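Local coordinates for protein beta-lactamase (Klebsiella pneumoniae 700603, PDB 6XJ3) that probably hydrolyses the beta-lactam ring of antibiotics such as oxacillin as a class D beta-lactamase, here in complex with the inhibitor avibactam, at residues Val28-Gln33 against Arg240-Leu245. Residues are numbered along the deposited sequence; the frame is centred on the assembly and turned at random.
Sequences VADERQ and RSIEAL. With CA (calcium ion), chain G.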
loop_
_atom_site.group_PDB
_atom_site.type_symbol
_atom_site.label_atom_id
_atom_site.label_comp_id
_atom_site.label_asym_id
_atom_site.label_seq_id
_atom_site.Cartn_x
_atom_site.Cartn_y
_atom_site.Cartn_z
ATOM N N VAL A 28 -0.806 -4.270 -13.184
ATOM C CA VAL A 28 -2.262 -4.210 -13.108
ATOM C C VAL A 28 -2.789 -5.618 -13.337
ATOM O O VAL A 28 -2.512 -6.221 -14.382
ATOM C CB VAL A 28 -2.847 -3.234 -14.141
ATOM C CG1 VAL A 28 -4.368 -3.331 -14.172
ATOM C CG2 VAL A 28 -2.387 -1.806 -13.852
ATOM N N ALA A 29 -3.515 -6.158 -12.356
ATOM C CA ALA A 29 -4.153 -7.467 -12.485
ATOM C C ALA A 29 -5.660 -7.266 -12.567
ATOM O O ALA A 29 -6.303 -6.952 -11.559
ATOM C CB ALA A 29 -3.796 -8.385 -11.318
ATOM N N ASP A 30 -6.222 -7.481 -13.754
ATOM C CA ASP A 30 -7.633 -7.226 -14.031
ATOM C C ASP A 30 -8.393 -8.542 -13.917
ATOM O O ASP A 30 -8.287 -9.401 -14.796
ATOM C CB ASP A 30 -7.791 -6.621 -15.424
ATOM C CG ASP A 30 -9.189 -6.107 -15.695
ATOM O OD1 ASP A 30 -10.139 -6.497 -14.979
ATOM O OD2 ASP A 30 -9.332 -5.299 -16.641
ATOM N N GLU A 31 -9.166 -8.704 -12.848
ATOM C CA GLU A 31 -9.974 -9.906 -12.686
ATOM C C GLU A 31 -11.399 -9.761 -13.227
ATOM O O GLU A 31 -12.243 -10.618 -12.952
ATOM C CB GLU A 31 -10.012 -10.319 -11.211
ATOM C CG GLU A 31 -8.643 -10.653 -10.639
ATOM C CD GLU A 31 -8.708 -11.226 -9.232
ATOM O OE1 GLU A 31 -9.820 -11.375 -8.684
ATOM O OE2 GLU A 31 -7.636 -11.522 -8.671
ATOM N N ARG A 32 -11.695 -8.712 -13.983
ATOM C CA ARG A 32 -13.002 -8.635 -14.626
ATOM C C ARG A 32 -13.059 -9.657 -15.763
ATOM O O ARG A 32 -12.075 -9.861 -16.479
ATOM C CB ARG A 32 -13.266 -7.208 -15.128
ATOM C CG ARG A 32 -13.329 -6.135 -14.009
ATOM C CD ARG A 32 -13.347 -4.708 -14.565
ATOM N NE ARG A 32 -12.190 -4.441 -15.425
ATOM C CZ ARG A 32 -12.028 -3.333 -16.141
ATOM N NH1 ARG A 32 -12.953 -2.377 -16.108
ATOM N NH2 ARG A 32 -10.951 -3.186 -16.901
ATOM N N GLN A 33 -14.198 -10.331 -15.904
ATOM C CA GLN A 33 -14.340 -11.471 -16.848
ATOM C C GLN A 33 -13.315 -12.536 -16.423
ATOM O O GLN A 33 -13.083 -12.719 -15.223
ATOM C CB GLN A 33 -14.233 -11.000 -18.297
ATOM C CG GLN A 33 -15.138 -9.806 -18.648
ATOM C CD GLN A 33 -16.628 -10.134 -18.577
ATOM O OE1 GLN A 33 -17.020 -11.299 -18.465
ATOM N NE2 GLN A 33 -17.464 -9.100 -18.650
ATOM N N ARG A 240 -8.508 4.476 -15.857
ATOM C CA ARG A 240 -9.543 5.024 -16.727
ATOM C C ARG A 240 -9.419 4.483 -18.149
ATOM O O ARG A 240 -10.432 4.194 -18.797
ATOM C CB ARG A 240 -9.487 6.549 -16.718
ATOM C CG ARG A 240 -10.296 7.161 -15.592
ATOM C CD ARG A 240 -10.138 8.661 -15.544
ATOM N NE ARG A 240 -8.727 9.028 -15.520
ATOM C CZ ARG A 240 -8.254 10.166 -15.024
ATOM N NH1 ARG A 240 -9.082 11.061 -14.504
ATOM N NH2 ARG A 240 -6.950 10.407 -15.054
ATOM N N SER A 241 -8.187 4.327 -18.647
ATOM C CA SER A 241 -7.993 3.805 -19.999
ATOM C C SER A 241 -8.565 2.402 -20.168
ATOM O O SER A 241 -8.872 2.000 -21.294
ATOM C CB SER A 241 -6.506 3.793 -20.365
ATOM O OG SER A 241 -5.853 2.644 -19.846
ATOM N N ILE A 242 -8.709 1.646 -19.088
ATOM C CA ILE A 242 -9.286 0.314 -19.162
ATOM C C ILE A 242 -10.651 0.268 -18.480
ATOM O O ILE A 242 -11.083 -0.788 -18.028
ATOM C CB ILE A 242 -8.327 -0.738 -18.585
ATOM C CG1 ILE A 242 -7.981 -0.408 -17.137
ATOM C CG2 ILE A 242 -7.056 -0.791 -19.414
ATOM C CD1 ILE A 242 -7.256 -1.529 -16.425
ATOM N N GLU A 243 -11.322 1.417 -18.392
ATOM C CA GLU A 243 -12.662 1.525 -17.809
ATOM C C GLU A 243 -12.718 0.927 -16.408
ATOM O O GLU A 243 -13.733 0.360 -15.998
ATOM C CB GLU A 243 -13.716 0.897 -18.732
ATOM C CG GLU A 243 -13.724 1.541 -20.116
ATOM C CD GLU A 243 -14.585 0.799 -21.130
ATOM O OE1 GLU A 243 -15.279 -0.162 -20.739
ATOM O OE2 GLU A 243 -14.561 1.180 -22.325
ATOM N N ALA A 244 -11.626 1.061 -15.653
ATOM C CA ALA A 244 -11.579 0.600 -14.269
ATOM C C ALA A 244 -11.827 1.721 -13.268
ATOM O O ALA A 244 -11.898 1.463 -12.067
ATOM C CB ALA A 244 -10.233 -0.073 -13.974
ATOM N N LEU A 245 -11.959 2.953 -13.735
ATOM C CA LEU A 245 -12.445 4.068 -12.943
ATOM C C LEU A 245 -13.355 4.893 -13.835
ATOM O O LEU A 245 -13.159 4.933 -15.057
ATOM C CB LEU A 245 -11.301 4.948 -12.415
ATOM C CG LEU A 245 -10.491 4.485 -11.207
ATOM C CD1 LEU A 245 -9.351 5.459 -10.979
ATOM C CD2 LEU A 245 -11.370 4.389 -9.961
HETATM CA CA CA G . -12.876 -12.895 -13.019
HETATM O O HOH W 1 -10.490 -13.156 -13.939
HETATM O O HOH W 2 -11.879 -13.867 -10.824
HETATM O O HOH W 3 -14.658 -11.705 -11.621
#
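The end of strand 24-30 and the loop after it face the Schellman motif that closes helix 229-241, with Arg32 reaching across to the carbonyls of Ile242 and Glu243; the backbones stay well apart, Asp30 CA and Ala244 CA lying 8.8 Å from each other. The arrangement ties an inner strand of the class D beta-lactamase sheet to the C-terminal helix. In the motif, Glu243 is the C-prime residue with positive phi; its N bonds to Arg240 O, and Ala244 N to Leu239 O. Arg32 meets the turn with the edge of its guanidinium: NH2 gives Ile242 O a fairly straight bond of 2.7 Å in the carbonyl plane, while NH1 adds weak, bent bonds to Ile242 O and to Glu243 O. These acceptors at the helix end probably favour the positive charge. Asp30 fixes the rotation of the guanidinium from its NE edge: Arg32 NE meets Asp30 OD1 at 2.9 Å and Arg32 NH2 meets Asp30 OD2 at 2.7 Å, both on syn sides but tilted from the carboxylate plane. OD1 also accepts from Arg32 N on its anti side, again tilted, an Asx turn. The Arg32 chain bends at chi3 (-57°), presenting its NE edge to Asp30. Ala244 CB lies over one guanidinium face, toward the rim, and Val213 and Thr210 also touch the Arg32 side chain. In the same loop, Glu31 O and Gln33 O bind the calcium ion, together with three waters. Beside the polar network, the side chains of Val28 and Ile242 pass alongside one another, pointing opposite ways, with CG1 of Val28 4.1 Å from CD1 of Ile242.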